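Local coordinates for putative hemoglobin-like oxygen-binding protein (Pseudoalteromonas haloplanktis, PDB 4UUR) that binds heme and probably, at its iron, oxygen, as a cold-adapted truncated hemoglobin of group II, at residues 109-112 with 113-117; 126-129 with 130-134; 65-68 with 69-73; 102-105 with 106-110. One frame throughout, in Å; residues are numbered along the deposited sequence. Where two conformers were deposited one is given.

All four contacts are local, within a helix or, in contact 4, at its start, between side chains about one turn apart. Contacts 1 and 4 share helix 103-120 and overlap at Trp109 and Met110. Contact 2 lies on helix 124-141 and contact 3 on helix 63-76. Contacts 1 and 3 are buried. Contact 4 is partly buried, and contact 2 lies mostly at the surface. Contacts 1, 3 and 4 reach the heme, and contact 2 does so through Phe134. Aromatic and apolar groups carry the inner ends, and Phe69 meets Trp109 and Met113 there. Amide-carboxylate pairs occur in contacts 2, 3 and 4. Phe134 also touches Met113 and Leu117 of contact 1 and Leu73 of contact 3.

Contact 1: 109-112 with 113-117; sequences WMYC and MNKTL. With HEM (protoporphyrin IX containing Fe), chain C.
Tyr111 presents one ring face to Lys115, and Trp109 has Met113 alongside it. Lys115 CD sits 3.7 Å above the Tyr111 ring plane, offset toward the rim. This is a CH-pi contact. The tip of the lysine then reaches the phenol, but the bond from Lys115 NZ to Tyr111 OH is weak at 3.4 Å. The hydroxyl has a stronger partner in Asp48, and the Tyr111 ring meets Tyr50 edge-to-face. The Trp109 indole lays one face on the heme rim, with the methine carbon CHC 3.3 Å above its plane. Trp109 NE1 donates at 3.0 Å to water 1, which lies in the ring plane at its edge. That water binds the heme iron at 2.2 Å. Met113 approaches the indole obliquely, with its CB 3.7 Å from Trp109 CZ3. The Met113 chain starts out trans to N (chi1 179°), and two further bends bring CE to Trp109 CH2. The two side chains therefore run side by side. Cys112 O accepts two bonds from Thr116. Thr116 OG1, 2.9 Å from Cys112 O, and Thr116 N approach that oxygen from opposite faces of the carbonyl plane. The hydroxyl is thus held by the helix itself. Asn114 N gives Met110 O a short bond of 2.6 Å. Phe41 of helix 31-45 and Phe69 of helix 63-76 also pack against Trp109. A tryptophan bonded to an iron ligand at this place in the distal pocket is as in truncated hemoglobins of group II, to which this protein belongs, and group III.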
# COMPACT_ATOMS: atom_id res chain seq x y z
N TRP A 109 2.83 3.64 8.21
CA TRP A 109 2.43 3.09 6.92
C TRP A 109 3.64 2.99 6.01
O TRP A 109 3.84 1.95 5.36
CB TRP A 109 1.42 3.99 6.24
CG TRP A 109 0.58 3.33 5.23
CD1 TRP A 109 -0.70 2.86 5.40
CD2 TRP A 109 0.93 3.02 3.88
NE1 TRP A 109 -1.18 2.33 4.24
CE2 TRP A 109 -0.19 2.41 3.28
CE3 TRP A 109 2.06 3.24 3.10
CZ2 TRP A 109 -0.19 1.99 1.95
CZ3 TRP A 109 2.03 2.82 1.76
CH2 TRP A 109 0.95 2.21 1.22
N MET A 110 4.45 4.06 5.93
CA MET A 110 5.68 4.00 5.12
C MET A 110 6.73 2.99 5.60
O MET A 110 7.32 2.27 4.81
CB MET A 110 6.29 5.36 4.93
CG MET A 110 5.56 6.16 3.88
SD MET A 110 5.23 5.28 2.33
CE MET A 110 6.92 5.12 1.75
N TYR A 111 6.94 2.93 6.90
CA TYR A 111 7.83 1.95 7.51
C TYR A 111 7.48 0.53 7.06
O TYR A 111 8.34 -0.22 6.64
CB TYR A 111 7.74 2.13 9.03
CG TYR A 111 8.31 1.01 9.83
CD1 TYR A 111 7.54 -0.08 10.16
CD2 TYR A 111 9.63 1.05 10.29
CE1 TYR A 111 8.05 -1.12 10.91
CE2 TYR A 111 10.16 0.02 11.06
CZ TYR A 111 9.36 -1.05 11.37
OH TYR A 111 9.85 -2.09 12.10
N CYS A 112 6.19 0.17 7.13
CA CYS A 112 5.73 -1.12 6.62
C CYS A 112 5.99 -1.25 5.13
O CYS A 112 6.43 -2.32 4.68
CB CYS A 112 4.24 -1.29 6.87
SG CYS A 112 3.86 -1.61 8.59
N MET A 113 5.67 -0.22 4.34
CA MET A 113 5.81 -0.36 2.86
C MET A 113 7.31 -0.34 2.38
O MET A 113 7.70 -1.06 1.45
CB MET A 113 4.97 0.67 2.13
CG MET A 113 5.08 0.61 0.63
SD MET A 113 4.56 -1.01 0.04
CE MET A 113 2.75 -0.82 0.18
N ASN A 114 8.14 0.48 3.04
CA ASN A 114 9.63 0.37 2.89
C ASN A 114 10.16 -1.05 3.12
O ASN A 114 10.86 -1.63 2.29
CB ASN A 114 10.34 1.36 3.81
CG ASN A 114 10.13 2.82 3.38
OD1 ASN A 114 9.91 3.12 2.22
ND2 ASN A 114 10.14 3.72 4.35
N LYS A 115 9.84 -1.61 4.26
CA LYS A 115 10.25 -2.98 4.55
C LYS A 115 9.77 -3.99 3.50
O LYS A 115 10.52 -4.94 3.15
CB LYS A 115 9.74 -3.39 5.91
CG LYS A 115 10.47 -2.69 7.05
CD LYS A 115 10.02 -3.22 8.40
CE LYS A 115 11.09 -4.07 9.07
NZ LYS A 115 12.05 -3.15 9.77
N THR A 116 8.53 -3.79 3.03
CA THR A 116 7.95 -4.64 2.02
C THR A 116 8.71 -4.53 0.69
O THR A 116 9.01 -5.53 0.04
CB THR A 116 6.46 -4.22 1.79
OG1 THR A 116 5.71 -4.52 2.97
CG2 THR A 116 5.83 -4.94 0.56
N LEU A 117 8.95 -3.30 0.25
CA LEU A 117 9.59 -3.05 -1.03
C LEU A 117 11.07 -3.49 -1.06
O LEU A 117 11.51 -4.04 -2.08
CB LEU A 117 9.48 -1.58 -1.43
CG LEU A 117 8.03 -1.16 -1.72
CD1 LEU A 117 7.93 0.32 -1.95
CD2 LEU A 117 7.48 -1.89 -2.91
CHA HEM C . -8.08 1.68 3.15
CHB HEM C . -5.27 3.55 6.66
CHC HEM C . -2.34 5.27 3.19
CHD HEM C . -4.62 2.58 -0.03
C1A HEM C . -7.59 2.06 4.39
C2A HEM C . -8.20 1.78 5.61
C3A HEM C . -7.40 2.28 6.58
C4A HEM C . -6.28 2.91 5.98
CMA HEM C . -7.65 2.22 8.09
CAA HEM C . -9.51 1.05 5.85
CBA HEM C . -9.54 -0.35 5.23
CGA HEM C . -10.38 -1.36 5.98
O1A HEM C . -10.12 -1.81 7.12
O2A HEM C . -11.36 -1.82 5.38
C1B HEM C . -4.23 4.23 5.99
C2B HEM C . -3.31 5.11 6.62
C3B HEM C . -2.48 5.61 5.64
C4B HEM C . -2.99 5.03 4.39
CMB HEM C . -3.26 5.35 8.12
CAB HEM C . -1.34 6.57 5.54
CBB HEM C . -0.99 7.32 6.54
C1C HEM C . -2.62 4.62 1.99
C2C HEM C . -1.87 4.67 0.81
C3C HEM C . -2.56 3.92 -0.11
C4C HEM C . -3.69 3.38 0.55
CMC HEM C . -0.59 5.48 0.62
CAC HEM C . -2.23 3.58 -1.52
CBC HEM C . -1.06 3.87 -2.06
C1D HEM C . -5.75 2.19 0.62
C2D HEM C . -6.81 1.50 -0.11
C3D HEM C . -7.76 1.25 0.77
C4D HEM C . -7.28 1.80 2.03
CMD HEM C . -6.89 1.12 -1.56
CAD HEM C . -9.10 0.59 0.50
CBD HEM C . -10.08 1.76 0.30
CGD HEM C . -11.50 1.33 -0.09
O1D HEM C . -11.86 0.14 -0.09
O2D HEM C . -12.36 2.16 -0.44
NA HEM C . -6.38 2.72 4.64
NB HEM C . -3.98 4.23 4.69
NC HEM C . -3.68 3.82 1.82
ND HEM C . -6.04 2.31 1.89
FE HEM C . -5.07 3.23 3.22
O HOH W 1 -3.99 1.36 3.63

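Contact 2: 126-129 with 130-134; sequences LREG and LKQSF
Lys131 lies beside Arg127, one turn earlier on helix 124-141, and the two side chains point the same way. Lys131 CB starts 3.6 Å from Arg127 O. Lys131 CG is 3.5 Å from Arg127 O. Lys131 CD passes Glu128 OE1, whose side chain crosses the lysine at about a right angle. Beyond CG the chain is extended, and Lys131 NZ ends 4.2 Å from Arg127 CD. The charged tip forms a salt bridge with Asp118 of helix 103-120. Arg127 sends its NH2 to Val121 O and also touches Asp118. The two positive groups stay apart, with Arg127 NE and Lys131 NZ separated by 5.6 Å. Asp118 probably eases what repulsion remains. On the inner side Leu126 and Leu130 meet at an angle, with Leu126 CG 3.8 Å from Leu130 CD1. A chi1 of -171° places Leu126 CG beside its own carbonyl carbon, which turns the branch to the next leucine. Leu126 continues onto Pro24, Ile27 and Leu28, and Leu130 onto Leu77. On the outer side Gln132 NE2 donates to Glu128 OE2 at 3.1 Å. Their amide and carboxylate planes differ by 28°. Glu128 was deposited in two conformers, so this bond is doubtful. Backbone bonds run from each residue to the fourth before it, such as Leu130 N to Leu126 O at 2.7 Å. Phe134 touches the heme. The segment is an amphipathic alpha-helix, the last long helix of the globin fold, packed on the helix before it.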
# COMPACT_ATOMS: atom_id res chain seq x y z
N LEU A 126 13.67 0.76 -9.67
CA LEU A 126 12.23 0.60 -9.41
C LEU A 126 11.90 0.71 -7.89
O LEU A 126 10.95 1.41 -7.49
CB LEU A 126 11.72 -0.72 -9.98
CG LEU A 126 10.21 -0.92 -9.96
CD1 LEU A 126 9.46 0.13 -10.75
CD2 LEU A 126 9.88 -2.26 -10.54
N ARG A 127 12.74 0.11 -7.06
CA ARG A 127 12.46 0.08 -5.64
C ARG A 127 12.46 1.45 -5.05
O ARG A 127 11.55 1.77 -4.27
CB ARG A 127 13.42 -0.82 -4.89
CG ARG A 127 13.20 -0.88 -3.37
CD ARG A 127 14.40 -1.56 -2.67
NE ARG A 127 14.86 -2.64 -3.54
CZ ARG A 127 16.12 -3.08 -3.61
NH1 ARG A 127 17.03 -2.57 -2.80
NH2 ARG A 127 16.44 -4.04 -4.50
N GLU A 128 13.48 2.24 -5.38
CA GLU A 128 13.58 3.63 -4.90
C GLU A 128 12.49 4.49 -5.55
O GLU A 128 11.90 5.37 -4.92
CB GLU A 128 14.98 4.21 -5.19
CG GLU A 128 15.24 5.61 -4.65
CD GLU A 128 15.07 5.73 -3.14
OE1 GLU A 128 15.41 4.78 -2.40
OE2 GLU A 128 14.61 6.78 -2.69
N GLY A 129 12.21 4.24 -6.82
CA GLY A 129 11.06 4.88 -7.46
C GLY A 129 9.75 4.61 -6.72
O GLY A 129 8.96 5.54 -6.43
N LEU A 130 9.51 3.36 -6.37
CA LEU A 130 8.23 3.01 -5.68
C LEU A 130 8.16 3.61 -4.29
O LEU A 130 7.12 4.11 -3.90
CB LEU A 130 8.00 1.52 -5.65
CG LEU A 130 7.81 0.94 -7.04
CD1 LEU A 130 7.83 -0.59 -7.01
CD2 LEU A 130 6.52 1.44 -7.68
N LYS A 131 9.27 3.61 -3.57
CA LYS A 131 9.29 4.19 -2.24
C LYS A 131 8.90 5.66 -2.23
O LYS A 131 8.20 6.11 -1.34
CB LYS A 131 10.67 4.06 -1.58
CG LYS A 131 10.97 2.73 -0.94
CD LYS A 131 12.39 2.67 -0.39
CE LYS A 131 12.64 1.33 0.28
NZ LYS A 131 14.06 1.05 0.58
N GLN A 132 9.44 6.42 -3.19
CA GLN A 132 9.20 7.87 -3.26
C GLN A 132 7.75 8.09 -3.62
O GLN A 132 7.10 8.86 -2.95
CB GLN A 132 10.12 8.56 -4.28
CG GLN A 132 11.58 8.64 -3.81
CD GLN A 132 11.70 9.37 -2.47
OE1 GLN A 132 11.06 10.38 -2.26
NE2 GLN A 132 12.50 8.82 -1.55
N SER A 133 7.25 7.37 -4.61
CA SER A 133 5.87 7.57 -5.06
C SER A 133 4.77 7.16 -4.03
O SER A 133 3.75 7.87 -3.84
CB SER A 133 5.67 6.96 -6.43
OG SER A 133 5.79 5.56 -6.40
N PHE A 134 4.99 6.05 -3.32
CA PHE A 134 4.21 5.73 -2.10
C PHE A 134 4.38 6.82 -1.03
O PHE A 134 3.41 7.22 -0.42
CB PHE A 134 4.62 4.38 -1.45
CG PHE A 134 4.05 3.15 -2.15
CD1 PHE A 134 2.69 2.90 -2.13
CD2 PHE A 134 4.88 2.24 -2.76
CE1 PHE A 134 2.16 1.78 -2.76
CE2 PHE A 134 4.36 1.14 -3.41
CZ PHE A 134 3.01 0.88 -3.40

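Contact 3: 65-68 with 69-73; sequences IRQV and FFEFL. With HEM (protoporphyrin IX containing Fe), chain C.
Gln67 and Glu71 meet at a slant on the side of helix 63-76 turned away from the heme, with their amide and carboxylate planes 46° apart. Gln67 has N and CG anti across the CA-CB bond (chi1 172°), and a bend at chi2 brings the amide back over the next turn. The hydrogen bond from Gln67 NE2 to Glu71 OE2 is modelled at 2.3 Å, too short to be taken at face value. The same NE2 lies in the plane of the Phe70 ring, at its edge, 3.8 Å from Phe70 CD2. Glu71 is buried, and its OE1 is satisfied by a bond with His87. Val68 also slants against Glu71, its CG2 4.1 Å from Glu71 OE1. The other branch, Val68 CG1, comes within 3.6 Å of the heme propionate oxygen O1D. Ile65 lies along the same inner side, with its CD1 3.6 Å from the propionate carbon CBA. Phe72 CE2 touches the vinyl carbon CAC at 3.6 Å. Phe69 approaches the methine CHD obliquely, and Leu73 CG sits over the centre of its ring. Trp76 stacks on Phe72, while Phe41 packs on Phe69. The heme-facing side is apolar and lines the pocket by contact alone, while the polar pair sits beside Phe70, away from the heme, and gives it no hydrogen bond.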
# COMPACT_ATOMS: atom_id res chain seq x y z
N ILE A 65 -9.45 -6.37 2.92
CA ILE A 65 -8.53 -5.27 2.64
C ILE A 65 -7.24 -5.77 1.95
O ILE A 65 -6.65 -5.06 1.14
CB ILE A 65 -8.20 -4.44 3.91
CG1 ILE A 65 -7.40 -3.21 3.58
CG2 ILE A 65 -7.38 -5.25 4.91
CD1 ILE A 65 -8.09 -2.29 2.61
N ARG A 66 -6.79 -6.99 2.30
CA ARG A 66 -5.70 -7.59 1.56
C ARG A 66 -6.04 -7.63 0.04
O ARG A 66 -5.23 -7.18 -0.80
CB ARG A 66 -5.42 -8.99 2.06
CG ARG A 66 -4.65 -9.02 3.35
CD ARG A 66 -4.48 -10.46 3.83
NE ARG A 66 -3.74 -10.55 5.08
CZ ARG A 66 -2.40 -10.57 5.23
NH1 ARG A 66 -1.57 -10.51 4.20
NH2 ARG A 66 -1.88 -10.65 6.41
N GLN A 67 -7.23 -8.15 -0.26
CA GLN A 67 -7.73 -8.31 -1.63
C GLN A 67 -7.93 -6.94 -2.29
O GLN A 67 -7.47 -6.70 -3.40
CB GLN A 67 -9.03 -9.11 -1.60
CG GLN A 67 -9.81 -9.22 -2.92
CD GLN A 67 -9.01 -9.85 -4.04
OE1 GLN A 67 -8.33 -10.88 -3.87
NE2 GLN A 67 -9.06 -9.23 -5.21
N VAL A 68 -8.59 -6.03 -1.60
CA VAL A 68 -8.83 -4.69 -2.15
C VAL A 68 -7.53 -3.97 -2.44
O VAL A 68 -7.37 -3.42 -3.52
CB VAL A 68 -9.70 -3.84 -1.22
CG1 VAL A 68 -9.74 -2.38 -1.66
CG2 VAL A 68 -11.12 -4.39 -1.22
N PHE A 69 -6.60 -3.95 -1.49
CA PHE A 69 -5.31 -3.27 -1.70
C PHE A 69 -4.61 -3.88 -2.91
O PHE A 69 -4.02 -3.16 -3.68
CB PHE A 69 -4.41 -3.39 -0.48
CG PHE A 69 -3.17 -2.55 -0.54
CD1 PHE A 69 -3.23 -1.20 -0.77
CD2 PHE A 69 -1.95 -3.10 -0.30
CE1 PHE A 69 -2.09 -0.41 -0.84
CE2 PHE A 69 -0.81 -2.34 -0.27
CZ PHE A 69 -0.87 -0.99 -0.56
N PHE A 70 -4.65 -5.20 -3.06
CA PHE A 70 -4.08 -5.86 -4.24
C PHE A 70 -4.70 -5.33 -5.54
O PHE A 70 -3.98 -4.89 -6.46
CB PHE A 70 -4.29 -7.37 -4.17
CG PHE A 70 -4.27 -8.05 -5.51
CD1 PHE A 70 -3.09 -8.13 -6.25
CD2 PHE A 70 -5.42 -8.65 -6.02
CE1 PHE A 70 -3.07 -8.76 -7.49
CE2 PHE A 70 -5.41 -9.29 -7.26
CZ PHE A 70 -4.23 -9.33 -8.00
N GLU A 71 -6.04 -5.36 -5.59
CA GLU A 71 -6.80 -4.81 -6.70
C GLU A 71 -6.32 -3.43 -7.00
O GLU A 71 -6.15 -3.09 -8.16
CB GLU A 71 -8.30 -4.77 -6.38
CG GLU A 71 -9.00 -6.11 -6.57
CD GLU A 71 -10.24 -6.28 -5.69
OE1 GLU A 71 -10.93 -5.31 -5.26
OE2 GLU A 71 -10.53 -7.44 -5.40
N PHE A 72 -6.05 -2.64 -5.97
CA PHE A 72 -5.56 -1.27 -6.22
C PHE A 72 -4.20 -1.27 -6.85
O PHE A 72 -3.97 -0.56 -7.84
CB PHE A 72 -5.55 -0.41 -4.97
CG PHE A 72 -4.81 0.87 -5.13
CD1 PHE A 72 -5.39 1.96 -5.77
CD2 PHE A 72 -3.50 0.99 -4.62
CE1 PHE A 72 -4.68 3.16 -5.89
CE2 PHE A 72 -2.80 2.17 -4.73
CZ PHE A 72 -3.39 3.26 -5.37
N LEU A 73 -3.31 -2.07 -6.28
CA LEU A 73 -1.92 -2.19 -6.77
C LEU A 73 -1.85 -2.69 -8.21
O LEU A 73 -1.06 -2.20 -8.97
CB LEU A 73 -1.06 -3.09 -5.86
CG LEU A 73 -0.69 -2.47 -4.53
CD1 LEU A 73 0.18 -3.44 -3.73
CD2 LEU A 73 -0.01 -1.14 -4.74
CHA HEM C . -8.08 1.68 3.15
CHB HEM C . -5.27 3.55 6.66
CHC HEM C . -2.34 5.27 3.19
CHD HEM C . -4.62 2.58 -0.03
C1A HEM C . -7.59 2.06 4.39
C2A HEM C . -8.20 1.78 5.61
C3A HEM C . -7.40 2.28 6.58
C4A HEM C . -6.28 2.91 5.98
CMA HEM C . -7.65 2.22 8.09
CAA HEM C . -9.51 1.05 5.85
CBA HEM C . -9.54 -0.35 5.23
CGA HEM C . -10.38 -1.36 5.98
O1A HEM C . -10.12 -1.81 7.12
O2A HEM C . -11.36 -1.82 5.38
C1B HEM C . -4.23 4.23 5.99
C2B HEM C . -3.31 5.11 6.62
C3B HEM C . -2.48 5.61 5.64
C4B HEM C . -2.99 5.03 4.39
CMB HEM C . -3.26 5.35 8.12
CAB HEM C . -1.34 6.57 5.54
CBB HEM C . -0.99 7.32 6.54
C1C HEM C . -2.62 4.62 1.99
C2C HEM C . -1.87 4.67 0.81
C3C HEM C . -2.56 3.92 -0.11
C4C HEM C . -3.69 3.38 0.55
CMC HEM C . -0.59 5.48 0.62
CAC HEM C . -2.23 3.58 -1.52
CBC HEM C . -1.06 3.87 -2.06
C1D HEM C . -5.75 2.19 0.62
C2D HEM C . -6.81 1.50 -0.11
C3D HEM C . -7.76 1.25 0.77
C4D HEM C . -7.28 1.80 2.03
CMD HEM C . -6.89 1.12 -1.56
CAD HEM C . -9.10 0.59 0.50
CBD HEM C . -10.08 1.76 0.30
CGD HEM C . -11.50 1.33 -0.09
O1D HEM C . -11.86 0.14 -0.09
O2D HEM C . -12.36 2.16 -0.44
NA HEM C . -6.38 2.72 4.64
NB HEM C . -3.98 4.23 4.69
NC HEM C . -3.68 3.82 1.82
ND HEM C . -6.04 2.31 1.89
FE HEM C . -5.07 3.23 3.22
O HOH W 1 -3.99 1.36 3.63

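Contact 4: 102-105 with 106-110; sequences DQDL and RDQWM. With HEM (protoporphyrin IX containing Fe), chain C.
Side-chain hydrogen bonds tie Gln103 to Asp107 and Asp104 to Gln108. Gln103 NE2 reaches Asp107 OD1 at 3.0 Å, from above the carboxylate plane, with a weak second bond to OD2. Gln108 NE2 meets Asp104 OD1 at 3.1 Å, again from above the plane. That donor stands 55° out of the carboxylate plane, while Asp104 OD1 lies close to the plane of the Gln108 amide. Gln108 OE1 bonds Leu54 N, which fixes the amide at both ends. Of the charged groups, Arg106 NH2 forms a long salt bridge with Asp107 OD1 at 3.5 Å. Its guanidinium has Met110 CG 3.4 Å above one face. Arg106 NE is buried without a polar partner. In van der Waals contact, Leu105 CD2 lies 3.9 Å from Gln108 NE2. Arg106 CA lies 3.2 Å from the heme vinyl carbon CBB. Among backbone bonds, Arg106 N donates to Asp102 O, and Trp109 N to Leu105 O. Asp102 OD1 accepts from Leu105 N at 2.9 Å. This is an N-cap, and it starts helix 103-120, which carries Trp109 into the distal heme pocket of the truncated globin fold.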
# COMPACT_ATOMS: atom_id res chain seq x y z
N ASP A 102 -2.59 11.25 11.11
CA ASP A 102 -1.48 12.20 11.36
C ASP A 102 -0.12 11.71 10.78
O ASP A 102 -0.04 10.62 10.20
CB ASP A 102 -1.33 12.48 12.87
CG ASP A 102 -1.10 11.23 13.67
OD1 ASP A 102 -0.76 10.20 13.03
OD2 ASP A 102 -1.29 11.22 14.90
N GLN A 103 0.92 12.52 10.95
CA GLN A 103 2.28 12.21 10.54
C GLN A 103 2.72 10.84 11.08
O GLN A 103 3.29 10.00 10.38
CB GLN A 103 3.23 13.31 11.10
CG GLN A 103 4.68 13.25 10.61
CD GLN A 103 4.78 13.35 9.09
OE1 GLN A 103 4.30 14.31 8.49
NE2 GLN A 103 5.41 12.34 8.47
N ASP A 104 2.45 10.64 12.35
CA ASP A 104 2.82 9.43 13.02
C ASP A 104 2.29 8.17 12.29
O ASP A 104 3.02 7.18 12.12
CB ASP A 104 2.31 9.52 14.46
CG ASP A 104 2.48 8.23 15.23
OD1 ASP A 104 3.48 7.50 14.98
OD2 ASP A 104 1.59 7.99 16.10
N LEU A 105 1.04 8.21 11.87
CA LEU A 105 0.44 7.08 11.19
C LEU A 105 0.93 6.97 9.75
O LEU A 105 1.09 5.86 9.26
CB LEU A 105 -1.10 7.14 11.22
CG LEU A 105 -1.75 6.90 12.58
CD1 LEU A 105 -3.23 7.35 12.53
CD2 LEU A 105 -1.64 5.45 12.99
N ARG A 106 1.16 8.09 9.09
CA ARG A 106 1.82 8.08 7.81
C ARG A 106 3.20 7.38 7.85
O ARG A 106 3.53 6.60 6.97
CB ARG A 106 2.02 9.48 7.28
CG ARG A 106 2.26 9.48 5.77
CD ARG A 106 3.41 10.39 5.32
NE ARG A 106 4.73 9.81 5.58
CZ ARG A 106 5.73 9.68 4.70
NH1 ARG A 106 5.67 10.09 3.44
NH2 ARG A 106 6.83 9.11 5.13
N ASP A 107 3.98 7.67 8.89
CA ASP A 107 5.31 7.10 9.00
C ASP A 107 5.27 5.60 9.28
O ASP A 107 6.10 4.87 8.75
CB ASP A 107 6.11 7.79 10.11
CG ASP A 107 6.46 9.24 9.77
OD1 ASP A 107 6.59 9.62 8.60
OD2 ASP A 107 6.63 10.00 10.73
N GLN A 108 4.34 5.17 10.14
CA GLN A 108 4.04 3.76 10.34
C GLN A 108 3.66 3.01 9.05
O GLN A 108 4.09 1.86 8.86
CB GLN A 108 2.90 3.59 11.32
CG GLN A 108 3.32 3.82 12.75
CD GLN A 108 2.14 3.82 13.69
OE1 GLN A 108 1.39 2.87 13.76
NE2 GLN A 108 1.95 4.91 14.39
N TRP A 109 2.83 3.64 8.21
CA TRP A 109 2.43 3.09 6.92
C TRP A 109 3.64 2.99 6.01
O TRP A 109 3.84 1.95 5.36
CB TRP A 109 1.42 3.99 6.24
CG TRP A 109 0.58 3.33 5.23
CD1 TRP A 109 -0.70 2.86 5.40
CD2 TRP A 109 0.93 3.02 3.88
NE1 TRP A 109 -1.18 2.33 4.24
CE2 TRP A 109 -0.19 2.41 3.28
CE3 TRP A 109 2.06 3.24 3.10
CZ2 TRP A 109 -0.19 1.99 1.95
CZ3 TRP A 109 2.03 2.82 1.76
CH2 TRP A 109 0.95 2.21 1.22
N MET A 110 4.45 4.06 5.93
CA MET A 110 5.68 4.00 5.12
C MET A 110 6.73 2.99 5.60
O MET A 110 7.32 2.27 4.81
CB MET A 110 6.29 5.36 4.93
CG MET A 110 5.56 6.16 3.88
SD MET A 110 5.23 5.28 2.33
CE MET A 110 6.92 5.12 1.75
CHA HEM C . -8.08 1.68 3.15
CHB HEM C . -5.27 3.55 6.66
CHC HEM C . -2.34 5.27 3.19
CHD HEM C . -4.62 2.58 -0.03
C1A HEM C . -7.59 2.06 4.39
C2A HEM C . -8.20 1.78 5.61
C3A HEM C . -7.40 2.28 6.58
C4A HEM C . -6.28 2.91 5.98
CMA HEM C . -7.65 2.22 8.09
CAA HEM C . -9.51 1.05 5.85
CBA HEM C . -9.54 -0.35 5.23
CGA HEM C . -10.38 -1.36 5.98
O1A HEM C . -10.12 -1.81 7.12
O2A HEM C . -11.36 -1.82 5.38
C1B HEM C . -4.23 4.23 5.99
C2B HEM C . -3.31 5.11 6.62
C3B HEM C . -2.48 5.61 5.64
C4B HEM C . -2.99 5.03 4.39
CMB HEM C . -3.26 5.35 8.12
CAB HEM C . -1.34 6.57 5.54
CBB HEM C . -0.99 7.32 6.54
C1C HEM C . -2.62 4.62 1.99
C2C HEM C . -1.87 4.67 0.81
C3C HEM C . -2.56 3.92 -0.11
C4C HEM C . -3.69 3.38 0.55
CMC HEM C . -0.59 5.48 0.62
CAC HEM C . -2.23 3.58 -1.52
CBC HEM C . -1.06 3.87 -2.06
C1D HEM C . -5.75 2.19 0.62
C2D HEM C . -6.81 1.50 -0.11
C3D HEM C . -7.76 1.25 0.77
C4D HEM C . -7.28 1.80 2.03
CMD HEM C . -6.89 1.12 -1.56
CAD HEM C . -9.10 0.59 0.50
CBD HEM C . -10.08 1.76 0.30
CGD HEM C . -11.50 1.33 -0.09
O1D HEM C . -11.86 0.14 -0.09
O2D HEM C . -12.36 2.16 -0.44
NA HEM C . -6.38 2.72 4.64
NB HEM C . -3.98 4.23 4.69
NC HEM C . -3.68 3.82 1.82
ND HEM C . -6.04 2.31 1.89
FE HEM C . -5.07 3.23 3.22
O HOH W 1 -3.99 1.36 3.63